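Local coordinates for periplasmic binding protein (Roseiflexus sp., PDB 5Y8B) that probably binds heme in the periplasm and hands it to a membrane importer, at residues E6-L11 with L66-E71; R133-R138 with L257-Y262; V155-G160 with V184-L189; V201-D206 with I236-L241. One frame throughout, in Å; residues are numbered along the deposited sequence.

Interaction 1. Residues E6-L11 with L66-E71. With MG (magnesium ion), chain B.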
loop_
_atom_site.group_PDB
_atom_site.type_symbol
_atom_site.label_atom_id
_atom_site.label_comp_id
_atom_site.label_asym_id
_atom_site.label_seq_id
_atom_site.Cartn_x
_atom_site.Cartn_y
_atom_site.Cartn_z
ATOM N N GLU A 6 4.191 27.641 -5.238
ATOM C CA GLU A 6 4.489 26.513 -4.369
ATOM C C GLU A 6 4.729 25.315 -5.274
ATOM O O GLU A 6 3.946 25.040 -6.185
ATOM C CB GLU A 6 3.342 26.270 -3.379
ATOM C CG GLU A 6 3.786 25.934 -1.951
ATOM C CD GLU A 6 4.471 27.090 -1.218
ATOM O OE1 GLU A 6 5.499 26.838 -0.550
ATOM O OE2 GLU A 6 3.997 28.252 -1.288
ATOM N N ARG A 7 5.851 24.641 -5.065
ATOM C CA ARG A 7 6.241 23.521 -5.919
ATOM C C ARG A 7 6.589 22.338 -5.025
ATOM O O ARG A 7 7.667 22.284 -4.431
ATOM C CB ARG A 7 7.414 23.898 -6.841
ATOM C CG ARG A 7 7.177 25.124 -7.714
ATOM C CD ARG A 7 8.395 25.518 -8.549
ATOM N NE ARG A 7 8.859 24.439 -9.422
ATOM C CZ ARG A 7 8.274 24.046 -10.558
ATOM N NH1 ARG A 7 7.169 24.632 -11.009
ATOM N NH2 ARG A 7 8.803 23.044 -11.253
ATOM N N ILE A 8 5.650 21.409 -4.916
ATOM C CA ILE A 8 5.797 20.236 -4.061
ATOM C C ILE A 8 6.289 19.031 -4.858
ATOM O O ILE A 8 5.711 18.676 -5.897
ATOM C CB ILE A 8 4.464 19.857 -3.369
ATOM C CG1 ILE A 8 3.880 21.046 -2.596
ATOM C CG2 ILE A 8 4.642 18.643 -2.451
ATOM C CD1 ILE A 8 2.379 20.972 -2.413
ATOM N N VAL A 9 7.352 18.416 -4.353
ATOM C CA VAL A 9 7.727 17.080 -4.769
ATOM C C VAL A 9 7.322 16.097 -3.663
ATOM O O VAL A 9 7.732 16.237 -2.511
ATOM C CB VAL A 9 9.225 16.963 -5.170
ATOM C CG1 VAL A 9 9.569 15.531 -5.578
ATOM C CG2 VAL A 9 9.555 17.911 -6.323
ATOM N N SER A 10 6.487 15.129 -4.039
ATOM C CA SER A 10 6.029 14.053 -3.163
ATOM C C SER A 10 6.742 12.739 -3.501
ATOM O O SER A 10 6.783 12.319 -4.650
ATOM C CB SER A 10 4.508 13.889 -3.271
ATOM O OG SER A 10 4.067 12.724 -2.583
ATOM N N LEU A 11 7.278 12.085 -2.483
ATOM C CA LEU A 11 8.167 10.929 -2.680
ATOM C C LEU A 11 7.490 9.560 -2.627
ATOM O O LEU A 11 8.118 8.552 -2.961
ATOM C CB LEU A 11 9.322 10.965 -1.666
ATOM C CG LEU A 11 10.138 12.246 -1.526
ATOM C CD1 LEU A 11 11.110 12.108 -0.356
ATOM C CD2 LEU A 11 10.897 12.583 -2.801
ATOM N N LEU A 66 9.111 22.560 -1.526
ATOM C CA LEU A 66 8.892 21.560 -0.473
ATOM C C LEU A 66 9.022 20.113 -1.007
ATOM O O LEU A 66 8.540 19.785 -2.103
ATOM C CB LEU A 66 7.525 21.777 0.213
ATOM C CG LEU A 66 7.033 20.749 1.252
ATOM C CD1 LEU A 66 7.842 20.805 2.551
ATOM C CD2 LEU A 66 5.545 20.909 1.529
ATOM N N VAL A 67 9.702 19.273 -0.232
ATOM C CA VAL A 67 9.827 17.840 -0.530
ATOM C C VAL A 67 9.213 17.086 0.638
ATOM O O VAL A 67 9.558 17.317 1.791
ATOM C CB VAL A 67 11.291 17.387 -0.768
ATOM C CG1 VAL A 67 11.356 15.904 -1.116
ATOM C CG2 VAL A 67 11.939 18.194 -1.882
ATOM N N ILE A 68 8.282 16.196 0.329
ATOM C CA ILE A 68 7.485 15.549 1.359
ATOM C C ILE A 68 7.347 14.060 1.047
ATOM O O ILE A 68 7.176 13.673 -0.126
ATOM C CB ILE A 68 6.135 16.300 1.567
ATOM C CG1 ILE A 68 5.386 15.772 2.794
ATOM C CG2 ILE A 68 5.282 16.323 0.290
ATOM C CD1 ILE A 68 4.298 16.693 3.315
ATOM N N GLY A 69 7.477 13.233 2.091
ATOM C CA GLY A 69 7.331 11.779 1.967
ATOM C C GLY A 69 7.124 11.055 3.290
ATOM O O GLY A 69 6.896 11.677 4.323
ATOM N N ASP A 70 7.182 9.733 3.253
ATOM C CA ASP A 70 7.182 8.939 4.478
ATOM C C ASP A 70 8.452 8.077 4.613
ATOM O O ASP A 70 9.317 8.101 3.736
ATOM C CB ASP A 70 5.879 8.111 4.622
ATOM C CG ASP A 70 5.693 7.082 3.516
ATOM O OD1 ASP A 70 6.686 6.580 2.948
ATOM O OD2 ASP A 70 4.522 6.744 3.211
ATOM N N GLU A 71 8.538 7.306 5.694
ATOM C CA GLU A 71 9.695 6.440 5.966
ATOM C C GLU A 71 10.068 5.412 4.865
ATOM O O GLU A 71 11.181 4.898 4.877
ATOM C CB GLU A 71 9.584 5.780 7.357
ATOM C CG GLU A 71 8.429 4.802 7.546
ATOM C CD GLU A 71 8.342 4.278 8.971
ATOM O OE1 GLU A 71 7.399 4.676 9.684
ATOM O OE2 GLU A 71 9.213 3.480 9.391
HETATM MG MG MG B . 3.608 4.903 2.686
HETATM O O HOH W 1 5.270 4.797 1.177
HETATM O O HOH W 2 2.430 3.305 2.043
#
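Leu-11 leans its side chain over Val-67 where two strands of the four-stranded parallel sheet, 8-10 and 66-70, run out at their C-terminal ends, as in the Rossmann-like N-terminal lobe of a periplasmic binding protein. Its CB rests near the Ile-68 carbonyl and 4.2 Å from the CA of Gly-69. CG stands anti to the carbonyl carbon (chi1 -51°), which carries the branch back over the neighbouring strand and sets Leu-11 CG 3.6 Å from Ile-68 O and near Val-67 CG1. Leu-11 CD2 meets Val-67 CG1 at 3.8 Å, and CD1 reaches the same methyl, while Ile-91 of strand 89-92 adjoins the leucine. An alanine here would probably leave Val-67 CG1 without its cover and open a gap beside strand 89-92. Ile-8 and Ile-68 lie side by side on the other face, CG2 to CG2 at 3.6 Å, against Ile-19 of helix 13-21. Four backbone bonds join the strands; Leu-11 N to Ile-68 O is 2.8 Å long. Beyond Gly-69 the second strand delivers Asp-70 to a magnesium ion, which Asp-14 and Asp-94 also bind. Water 1, itself on the metal, lies 2.9 Å from Asp-70 OD1, and Asp-70 OD2 binds the magnesium at 2.1 Å.

Interaction 2. Residues R133-R138 with L257-Y262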
loop_
_atom_site.group_PDB
_atom_site.type_symbol
_atom_site.label_atom_id
_atom_site.label_comp_id
_atom_site.label_asym_id
_atom_site.label_seq_id
_atom_site.Cartn_x
_atom_site.Cartn_y
_atom_site.Cartn_z
ATOM N N ARG A 133 -15.048 -2.128 8.841
ATOM C CA ARG A 133 -14.804 -3.078 9.931
ATOM C C ARG A 133 -16.094 -3.661 10.485
ATOM O O ARG A 133 -16.115 -4.777 11.000
ATOM C CB ARG A 133 -14.004 -2.431 11.048
ATOM C CG ARG A 133 -12.565 -2.145 10.657
ATOM C CD ARG A 133 -11.734 -1.760 11.862
ATOM N NE ARG A 133 -11.538 -2.901 12.746
ATOM C CZ ARG A 133 -10.965 -2.837 13.943
ATOM N NH1 ARG A 133 -10.518 -1.680 14.419
ATOM N NH2 ARG A 133 -10.832 -3.944 14.665
ATOM N N ASP A 134 -17.165 -2.887 10.364
ATOM C CA ASP A 134 -18.493 -3.307 10.746
ATOM C C ASP A 134 -19.055 -4.317 9.735
ATOM O O ASP A 134 -19.757 -5.275 10.104
ATOM C CB ASP A 134 -19.390 -2.073 10.853
ATOM C CG ASP A 134 -20.745 -2.392 11.404
ATOM O OD1 ASP A 134 -20.819 -2.924 12.535
ATOM O OD2 ASP A 134 -21.739 -2.114 10.698
ATOM N N LEU A 135 -18.740 -4.101 8.463
ATOM C CA LEU A 135 -19.114 -5.032 7.412
ATOM C C LEU A 135 -18.400 -6.385 7.572
ATOM O O LEU A 135 -18.953 -7.433 7.207
ATOM C CB LEU A 135 -18.834 -4.396 6.058
ATOM C CG LEU A 135 -19.612 -4.809 4.814
ATOM C CD1 LEU A 135 -21.118 -4.602 4.963
ATOM C CD2 LEU A 135 -19.076 -3.973 3.674
ATOM N N ALA A 136 -17.197 -6.353 8.156
ATOM C CA ALA A 136 -16.430 -7.557 8.490
ATOM C C ALA A 136 -17.125 -8.495 9.489
ATOM O O ALA A 136 -16.806 -9.687 9.537
ATOM C CB ALA A 136 -15.018 -7.195 8.963
ATOM N N ARG A 137 -18.073 -7.956 10.267
ATOM C CA ARG A 137 -18.942 -8.757 11.157
ATOM C C ARG A 137 -19.901 -9.716 10.415
ATOM O O ARG A 137 -20.560 -10.540 11.057
ATOM C CB ARG A 137 -19.757 -7.858 12.091
ATOM C CG ARG A 137 -18.973 -6.990 13.071
ATOM C CD ARG A 137 -19.889 -5.982 13.766
ATOM N NE ARG A 137 -21.096 -6.616 14.316
ATOM C CZ ARG A 137 -22.308 -6.054 14.378
ATOM N NH1 ARG A 137 -22.518 -4.820 13.925
ATOM N NH2 ARG A 137 -23.323 -6.741 14.892
ATOM N N ARG A 138 -19.997 -9.611 9.084
ATOM C CA ARG A 138 -20.686 -10.630 8.272
ATOM C C ARG A 138 -19.971 -11.982 8.312
ATOM O O ARG A 138 -20.598 -13.024 8.141
ATOM C CB ARG A 138 -20.807 -10.197 6.812
ATOM C CG ARG A 138 -21.832 -9.107 6.542
ATOM C CD ARG A 138 -21.498 -8.374 5.257
ATOM N NE ARG A 138 -21.888 -9.150 4.082
ATOM C CZ ARG A 138 -21.083 -9.563 3.104
ATOM N NH1 ARG A 138 -19.781 -9.284 3.093
ATOM N NH2 ARG A 138 -21.607 -10.258 2.113
ATOM N N LEU A 257 -12.059 -5.941 0.274
ATOM C CA LEU A 257 -11.450 -7.144 0.843
ATOM C C LEU A 257 -12.437 -7.974 1.637
ATOM O O LEU A 257 -12.522 -9.197 1.420
ATOM C CB LEU A 257 -10.278 -6.810 1.774
ATOM C CG LEU A 257 -8.863 -6.509 1.282
ATOM C CD1 LEU A 257 -7.977 -6.220 2.494
ATOM C CD2 LEU A 257 -8.289 -7.648 0.437
ATOM N N THR A 258 -13.174 -7.322 2.551
ATOM C CA THR A 258 -14.153 -8.040 3.368
ATOM C C THR A 258 -15.298 -8.671 2.550
ATOM O O THR A 258 -15.742 -9.780 2.876
ATOM C CB THR A 258 -14.637 -7.265 4.636
ATOM O OG1 THR A 258 -15.211 -8.209 5.545
ATOM C CG2 THR A 258 -15.652 -6.143 4.338
ATOM N N ILE A 259 -15.738 -7.988 1.488
ATOM C CA ILE A 259 -16.744 -8.532 0.565
ATOM C C ILE A 259 -16.195 -9.820 -0.063
ATOM O O ILE A 259 -16.856 -10.876 -0.023
ATOM C CB ILE A 259 -17.191 -7.493 -0.499
ATOM C CG1 ILE A 259 -18.078 -6.416 0.156
ATOM C CG2 ILE A 259 -17.924 -8.174 -1.658
ATOM C CD1 ILE A 259 -18.417 -5.213 -0.723
ATOM N N ALA A 260 -14.958 -9.738 -0.570
ATOM C CA ALA A 260 -14.257 -10.878 -1.163
ATOM C C ALA A 260 -13.962 -12.015 -0.171
ATOM O O ALA A 260 -14.108 -13.188 -0.526
ATOM C CB ALA A 260 -12.987 -10.405 -1.849
ATOM N N PHE A 261 -13.584 -11.669 1.067
ATOM C CA PHE A 261 -13.313 -12.661 2.122
ATOM C C PHE A 261 -14.578 -13.425 2.504
ATOM O O PHE A 261 -14.523 -14.628 2.793
ATOM C CB PHE A 261 -12.694 -12.029 3.390
ATOM C CG PHE A 261 -11.250 -11.575 3.238
ATOM C CD1 PHE A 261 -10.512 -11.827 2.075
ATOM C CD2 PHE A 261 -10.613 -10.917 4.296
ATOM C CE1 PHE A 261 -9.194 -11.400 1.951
ATOM C CE2 PHE A 261 -9.290 -10.498 4.179
ATOM C CZ PHE A 261 -8.578 -10.742 3.001
ATOM N N TYR A 262 -15.708 -12.716 2.508
ATOM C CA TYR A 262 -17.012 -13.333 2.736
ATOM C C TYR A 262 -17.312 -14.394 1.663
ATOM O O TYR A 262 -17.677 -15.516 2.014
ATOM C CB TYR A 262 -18.107 -12.268 2.810
ATOM C CG TYR A 262 -19.487 -12.822 3.046
ATOM C CD1 TYR A 262 -20.276 -13.270 1.970
ATOM C CD2 TYR A 262 -20.016 -12.903 4.347
ATOM C CE1 TYR A 262 -21.548 -13.784 2.185
ATOM C CE2 TYR A 262 -21.291 -13.408 4.569
ATOM C CZ TYR A 262 -22.049 -13.840 3.489
ATOM O OH TYR A 262 -23.303 -14.336 3.690
HETATM O O HOH W 3 -17.804 -9.063 5.005
HETATM O O HOH W 4 -19.604 -10.463 0.237
#
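Arg-138 lays its guanidinium flat on the ring of Tyr-262, a cation-pi stack that ties the 3-10 segment 136-138, which follows on from helix 115-135, to the C-terminal helix 250-265. The first helix is the long one that follows the N-terminal lobe in the chain, as in the helix-linked periplasmic binding proteins of this clan, and the contact sits at the surface of the C-terminal half. The two planes are 26° apart, and Arg-138 CZ stands 3.8 Å from the ring centroid, 18° off the normal. NH2 comes down over the rim, 3.3 Å from Tyr-262 CD1, whereas NH1 is placed above the root of the side chain, by CB. A bend at chi3 (78°) folds the arginine back over the ring, and its own CB touches the ring at CD2. A serine in place of Tyr-262 would probably leave the guanidinium without its aromatic platform, held by its water bridges but more able to turn.

Two waters hold the same group. Water 4, in the guanidinium plane, accepts from Arg-138 NH2 and donates to Ile-259 O, while water 3 joins Arg-138 NH1, Leu-135 O and Thr-258 OG1. Thr-258 CG2 packs 4.0 Å from Leu-135 CB, and its hydroxyl, also hydrogen-bonded to Ala-172 O, sits close to Ala-136. With no direct hydrogen bond between the segments, the polar part of the contact relies on these bridges: water 3 is 2.8 Å from Arg-138 NH1 and also 2.8 Å from Thr-258 OG1.

Interaction 3. Residues V155-G160 with V184-L189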
loop_
_atom_site.group_PDB
_atom_site.type_symbol
_atom_site.label_atom_id
_atom_site.label_comp_id
_atom_site.label_asym_id
_atom_site.label_seq_id
_atom_site.Cartn_x
_atom_site.Cartn_y
_atom_site.Cartn_z
ATOM N N VAL A 155 11.467 -12.525 -7.687
ATOM C CA VAL A 155 10.959 -12.346 -6.320
ATOM C C VAL A 155 9.637 -13.118 -6.159
ATOM O O VAL A 155 8.692 -12.924 -6.944
ATOM C CB VAL A 155 10.759 -10.837 -5.972
ATOM C CG1 VAL A 155 9.967 -10.655 -4.681
ATOM C CG2 VAL A 155 12.091 -10.096 -5.869
ATOM N N GLN A 156 9.592 -14.004 -5.161
ATOM C CA GLN A 156 8.354 -14.691 -4.759
ATOM C C GLN A 156 8.304 -14.811 -3.241
ATOM O O GLN A 156 8.951 -15.679 -2.636
ATOM C CB GLN A 156 8.242 -16.064 -5.417
ATOM C CG GLN A 156 7.814 -16.024 -6.871
ATOM C CD GLN A 156 8.128 -17.298 -7.618
ATOM O OE1 GLN A 156 8.441 -18.327 -7.020
ATOM N NE2 GLN A 156 8.032 -17.240 -8.944
ATOM N N GLN A 157 7.549 -13.911 -2.624
ATOM C CA GLN A 157 7.554 -13.785 -1.171
ATOM C C GLN A 157 6.151 -13.812 -0.554
ATOM O O GLN A 157 5.162 -13.480 -1.211
ATOM C CB GLN A 157 8.337 -12.529 -0.755
ATOM C CG GLN A 157 9.846 -12.674 -0.951
ATOM C CD GLN A 157 10.639 -11.394 -0.749
ATOM O OE1 GLN A 157 10.098 -10.282 -0.757
ATOM N NE2 GLN A 157 11.943 -11.545 -0.582
ATOM N N VAL A 158 6.083 -14.254 0.701
ATOM C CA VAL A 158 4.863 -14.185 1.506
ATOM C C VAL A 158 5.001 -13.061 2.523
ATOM O O VAL A 158 6.117 -12.745 2.958
ATOM C CB VAL A 158 4.541 -15.520 2.230
ATOM C CG1 VAL A 158 3.906 -16.502 1.268
ATOM C CG2 VAL A 158 5.777 -16.139 2.882
ATOM N N ALA A 159 3.878 -12.449 2.891
ATOM C CA ALA A 159 3.876 -11.438 3.947
ATOM C C ALA A 159 3.289 -11.997 5.226
ATOM O O ALA A 159 2.218 -12.610 5.210
ATOM C CB ALA A 159 3.118 -10.194 3.519
ATOM N N GLY A 160 4.015 -11.790 6.320
ATOM C CA GLY A 160 3.555 -12.147 7.654
ATOM C C GLY A 160 3.272 -10.924 8.498
ATOM O O GLY A 160 2.731 -9.933 7.997
ATOM N N VAL A 184 7.369 -13.323 9.766
ATOM C CA VAL A 184 7.487 -11.914 10.098
ATOM C C VAL A 184 7.984 -11.192 8.847
ATOM O O VAL A 184 8.962 -11.622 8.214
ATOM C CB VAL A 184 8.395 -11.688 11.338
ATOM C CG1 VAL A 184 8.550 -10.211 11.670
ATOM C CG2 VAL A 184 7.815 -12.416 12.546
ATOM N N GLU A 185 7.275 -10.109 8.496
ATOM C CA GLU A 185 7.551 -9.299 7.308
ATOM C C GLU A 185 7.533 -10.164 6.046
ATOM O O GLU A 185 6.732 -11.107 5.937
ATOM C CB GLU A 185 8.875 -8.518 7.451
ATOM C CG GLU A 185 9.018 -7.769 8.760
ATOM C CD GLU A 185 10.289 -6.948 8.862
ATOM O OE1 GLU A 185 11.407 -7.482 8.630
ATOM O OE2 GLU A 185 10.160 -5.760 9.219
ATOM N N PHE A 186 8.432 -9.855 5.113
ATOM C CA PHE A 186 8.493 -10.524 3.814
ATOM C C PHE A 186 9.576 -11.596 3.790
ATOM O O PHE A 186 10.758 -11.306 4.002
ATOM C CB PHE A 186 8.665 -9.493 2.684
ATOM C CG PHE A 186 7.450 -8.622 2.477
ATOM C CD1 PHE A 186 7.241 -7.471 3.262
ATOM C CD2 PHE A 186 6.497 -8.948 1.497
ATOM C CE1 PHE A 186 6.106 -6.681 3.083
ATOM C CE2 PHE A 186 5.368 -8.145 1.306
ATOM C CZ PHE A 186 5.169 -7.015 2.103
ATOM N N LYS A 187 9.153 -12.835 3.547
ATOM C CA LYS A 187 10.056 -13.990 3.480
ATOM C C LYS A 187 9.829 -14.795 2.204
ATOM O O LYS A 187 8.688 -14.873 1.737
ATOM C CB LYS A 187 9.935 -14.877 4.737
ATOM C CG LYS A 187 10.365 -14.190 6.043
ATOM C CD LYS A 187 11.798 -13.633 6.004
ATOM C CE LYS A 187 11.992 -12.427 6.922
ATOM N NZ LYS A 187 11.875 -12.753 8.380
ATOM N N PRO A 188 10.913 -15.362 1.616
ATOM C CA PRO A 188 10.766 -16.245 0.449
ATOM C C PRO A 188 9.709 -17.338 0.639
ATOM O O PRO A 188 9.681 -18.021 1.662
ATOM C CB PRO A 188 12.164 -16.852 0.285
ATOM C CG PRO A 188 13.076 -15.777 0.774
ATOM C CD PRO A 188 12.339 -15.038 1.867
ATOM N N LEU A 189 8.842 -17.454 -0.359
ATOM C CA LEU A 189 7.766 -18.425 -0.401
ATOM C C LEU A 189 8.304 -19.853 -0.579
ATOM O O LEU A 189 9.035 -20.129 -1.535
ATOM C CB LEU A 189 6.831 -18.044 -1.555
ATOM C CG LEU A 189 5.698 -18.936 -2.060
ATOM C CD1 LEU A 189 4.709 -19.163 -0.941
ATOM C CD2 LEU A 189 5.000 -18.279 -3.241
HETATM O O HOH W 5 8.958 -19.808 -4.550
#
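Strands 155-159 and 186-188 pair antiparallel at an edge of the mixed sheet in the C-terminal half, their short axes turned 130° from one another. Strand 155-159 also pairs with strand 144-151, the two forming a beta hairpin, so 186-188 lies on its other flank. Four backbone hydrogen bonds close the pair. Val-158 and Lys-187 make the hydrogen-bonded pair by exchanging two of them, Leu-189 N donates to Gln-156 O at 175°, and Gly-160 N donates to Glu-185 O.

Opposed across a non-hydrogen-bonded pair, Ala-159 and Phe-186 put their side chains on one face of the sheet. The Ala-159 methyl sits over the ring in a CH-pi contact, CB 4.2 Å from the Phe-186 centroid and 3.8 Å from its CE2. Beside it Gln-157 runs extended beyond CG and crosses Phe-186 at about a right angle; the amide oxygen OE1 comes 3.8 Å from Phe-186 CB. Val-158 faces the other way, where its CG1, anti to the carbonyl carbon (chi1 -79°), meets Leu-189 CD1 at 3.6 Å. Leu-148 adjoins both, extending the apolar patch onto strand 144-151. Lys-187 shares this side but curls back along its own segment, and its NZ donates to Val-184 O at 3.1 Å. At the far end, where Gln-156 NE2 is hydrogen-bonded to Gly-152 O, a solvent molecule links the segments: water 5 donates both to Leu-189 O and, at 2.9 Å, to Gln-156 OE1.

Interaction 4. Residues V201-D206 with I236-L241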
loop_
_atom_site.group_PDB
_atom_site.type_symbol
_atom_site.label_atom_id
_atom_site.label_comp_id
_atom_site.label_asym_id
_atom_site.label_seq_id
_atom_site.Cartn_x
_atom_site.Cartn_y
_atom_site.Cartn_z
ATOM N N VAL A 201 -7.936 -18.468 0.157
ATOM C CA VAL A 201 -7.847 -17.412 -0.840
ATOM C C VAL A 201 -6.417 -16.851 -0.947
ATOM O O VAL A 201 -5.717 -16.666 0.058
ATOM C CB VAL A 201 -9.000 -16.352 -0.679
ATOM C CG1 VAL A 201 -9.045 -15.738 0.703
ATOM C CG2 VAL A 201 -8.943 -15.290 -1.765
ATOM N N LEU A 202 -5.975 -16.658 -2.185
ATOM C CA LEU A 202 -4.685 -16.041 -2.465
ATOM C C LEU A 202 -4.848 -14.563 -2.809
ATOM O O LEU A 202 -5.563 -14.224 -3.753
ATOM C CB LEU A 202 -3.968 -16.778 -3.592
ATOM C CG LEU A 202 -3.519 -18.212 -3.329
ATOM C CD1 LEU A 202 -2.790 -18.742 -4.558
ATOM C CD2 LEU A 202 -2.653 -18.337 -2.073
ATOM N N LEU A 203 -4.199 -13.704 -2.024
ATOM C CA LEU A 203 -4.197 -12.261 -2.221
ATOM C C LEU A 203 -2.893 -11.810 -2.893
ATOM O O LEU A 203 -1.788 -12.105 -2.407
ATOM C CB LEU A 203 -4.377 -11.557 -0.877
ATOM C CG LEU A 203 -4.468 -10.032 -0.835
ATOM C CD1 LEU A 203 -5.708 -9.523 -1.576
ATOM C CD2 LEU A 203 -4.505 -9.588 0.615
ATOM N N VAL A 204 -3.027 -11.116 -4.023
ATOM C CA VAL A 204 -1.881 -10.689 -4.816
ATOM C C VAL A 204 -2.017 -9.228 -5.267
ATOM O O VAL A 204 -3.053 -8.575 -5.035
ATOM C CB VAL A 204 -1.607 -11.633 -6.021
ATOM C CG1 VAL A 204 -1.242 -13.044 -5.551
ATOM C CG2 VAL A 204 -2.772 -11.661 -7.017
ATOM N N LEU A 205 -0.958 -8.719 -5.888
ATOM C CA LEU A 205 -0.991 -7.417 -6.527
ATOM C C LEU A 205 -1.203 -7.563 -8.027
ATOM O O LEU A 205 -0.638 -8.470 -8.648
ATOM C CB LEU A 205 0.290 -6.635 -6.225
ATOM C CG LEU A 205 0.645 -6.365 -4.748
ATOM C CD1 LEU A 205 1.987 -5.641 -4.626
ATOM C CD2 LEU A 205 -0.459 -5.632 -3.990
ATOM N N ASP A 206 -2.034 -6.675 -8.586
ATOM C CA ASP A 206 -2.248 -6.500 -10.035
ATOM C C ASP A 206 -0.963 -6.730 -10.852
ATOM O O ASP A 206 -0.896 -7.664 -11.650
ATOM C CB ASP A 206 -2.859 -5.096 -10.298
ATOM C CG ASP A 206 -3.127 -4.797 -11.795
ATOM O OD1 ASP A 206 -3.263 -5.728 -12.629
ATOM O OD2 ASP A 206 -3.225 -3.592 -12.139
ATOM N N ILE A 236 -7.637 -13.021 -5.225
ATOM C CA ILE A 236 -7.975 -11.586 -5.114
ATOM C C ILE A 236 -6.734 -10.779 -5.523
ATOM O O ILE A 236 -5.659 -10.980 -4.957
ATOM C CB ILE A 236 -8.428 -11.158 -3.677
ATOM C CG1 ILE A 236 -9.623 -11.978 -3.196
ATOM C CG2 ILE A 236 -8.786 -9.669 -3.631
ATOM C CD1 ILE A 236 -9.787 -12.003 -1.677
ATOM N N ALA A 237 -6.889 -9.893 -6.511
ATOM C CA ALA A 237 -5.792 -9.034 -6.987
ATOM C C ALA A 237 -6.161 -7.563 -6.869
ATOM O O ALA A 237 -7.156 -7.106 -7.451
ATOM C CB ALA A 237 -5.411 -9.372 -8.423
ATOM N N LEU A 238 -5.376 -6.836 -6.086
ATOM C CA LEU A 238 -5.584 -5.405 -5.908
ATOM C C LEU A 238 -4.317 -4.676 -6.303
ATOM O O LEU A 238 -3.240 -5.250 -6.243
ATOM C CB LEU A 238 -5.987 -5.088 -4.458
ATOM C CG LEU A 238 -7.337 -5.654 -3.990
ATOM C CD1 LEU A 238 -7.435 -5.658 -2.474
ATOM C CD2 LEU A 238 -8.530 -4.915 -4.578
ATOM N N ASP A 239 -4.432 -3.420 -6.724
ATOM C CA ASP A 239 -3.227 -2.644 -7.000
ATOM C C ASP A 239 -2.581 -2.250 -5.664
ATOM O O ASP A 239 -3.267 -2.158 -4.632
ATOM C CB ASP A 239 -3.505 -1.443 -7.919
ATOM C CG ASP A 239 -3.861 -0.207 -7.160
ATOM O OD1 ASP A 239 -2.961 0.612 -6.861
ATOM O OD2 ASP A 239 -5.041 -0.070 -6.830
ATOM N N ASP A 240 -1.269 -2.034 -5.697
ATOM C CA ASP A 240 -0.466 -1.952 -4.475
ATOM C C ASP A 240 -0.714 -0.719 -3.603
ATOM O O ASP A 240 -0.811 -0.840 -2.390
ATOM C CB ASP A 240 1.018 -2.109 -4.803
ATOM C CG ASP A 240 1.579 -0.945 -5.584
ATOM O OD1 ASP A 240 1.091 -0.661 -6.702
ATOM O OD2 ASP A 240 2.529 -0.317 -5.063
ATOM N N LEU A 241 -0.833 0.452 -4.230
ATOM C CA LEU A 241 -1.216 1.672 -3.544
ATOM C C LEU A 241 -2.551 1.549 -2.778
ATOM O O LEU A 241 -2.647 1.959 -1.625
ATOM C CB LEU A 241 -1.272 2.830 -4.540
ATOM C CG LEU A 241 -1.569 4.222 -3.979
ATOM C CD1 LEU A 241 -0.555 4.576 -2.898
ATOM C CD2 LEU A 241 -1.588 5.246 -5.101
#
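Val-201 and Ile-236 make the close end of the contact, CG2 of the valine 3.4 Å from CD1 of the isoleucine. The Ile-236 side chain is held between Val-201 and Leu-203: its CG1, anti to the carbonyl carbon (chi1 -57°), carries CD1 to Val-201, while its CG2 meets Leu-203 CD1 at 3.7 Å. Leu-203 CD1 touches Leu-238 CD1 more distantly, and Ala-260, Phe-261 and Leu-257 of helix 250-265 close over this face. Farther along it, buried Leu-205 rests its CD1 3.7 Å from Asp-240 CB.

The other face is thinner. There Val-204 CG2 meets the small methyl of exposed Ala-237 at 3.8 Å, and the Ile-236 carbonyl oxygen. The partly exposed Asp-206 and Asp-239 approach chiefly through aliphatic carbons, their carboxylates well apart.

Backbone bonds run the whole length, from Ile-236 N to Leu-202 O at 2.8 Å to a last one in which Asp-206 N reaches Leu-238 O from above its carbonyl plane, as the first strand turns into helix 206-211. Asp-239 is the N-cap of helix 240-244. Parallel strands that each lead into a helix at their C-terminal ends are typical of the alpha/beta C-terminal lobe of such binding proteins.

Interactions 2 and 4 touch: helix 250-265, which carries one side of the arginine-tyrosine stack, sets Ala-260 CB 3.6 Å from Ile-236 CD1. Interactions 3 and 4 belong to one mixed sheet, with centres 14 Å apart, joined through strand 144-151. Interaction 1 lies in the separate parallel sheet, its centre 27 Å from that of interaction 4 and 30 Å from that of interaction 3, yet their nearest atoms come within about 8 and 9 Å. The magnesium ion bound by Asp-70 is about 9 Å from the side chain of Asp-240 and 12 Å from that of Phe-186. This is consistent with two lobes facing across a cleft, where such proteins bind their ligand.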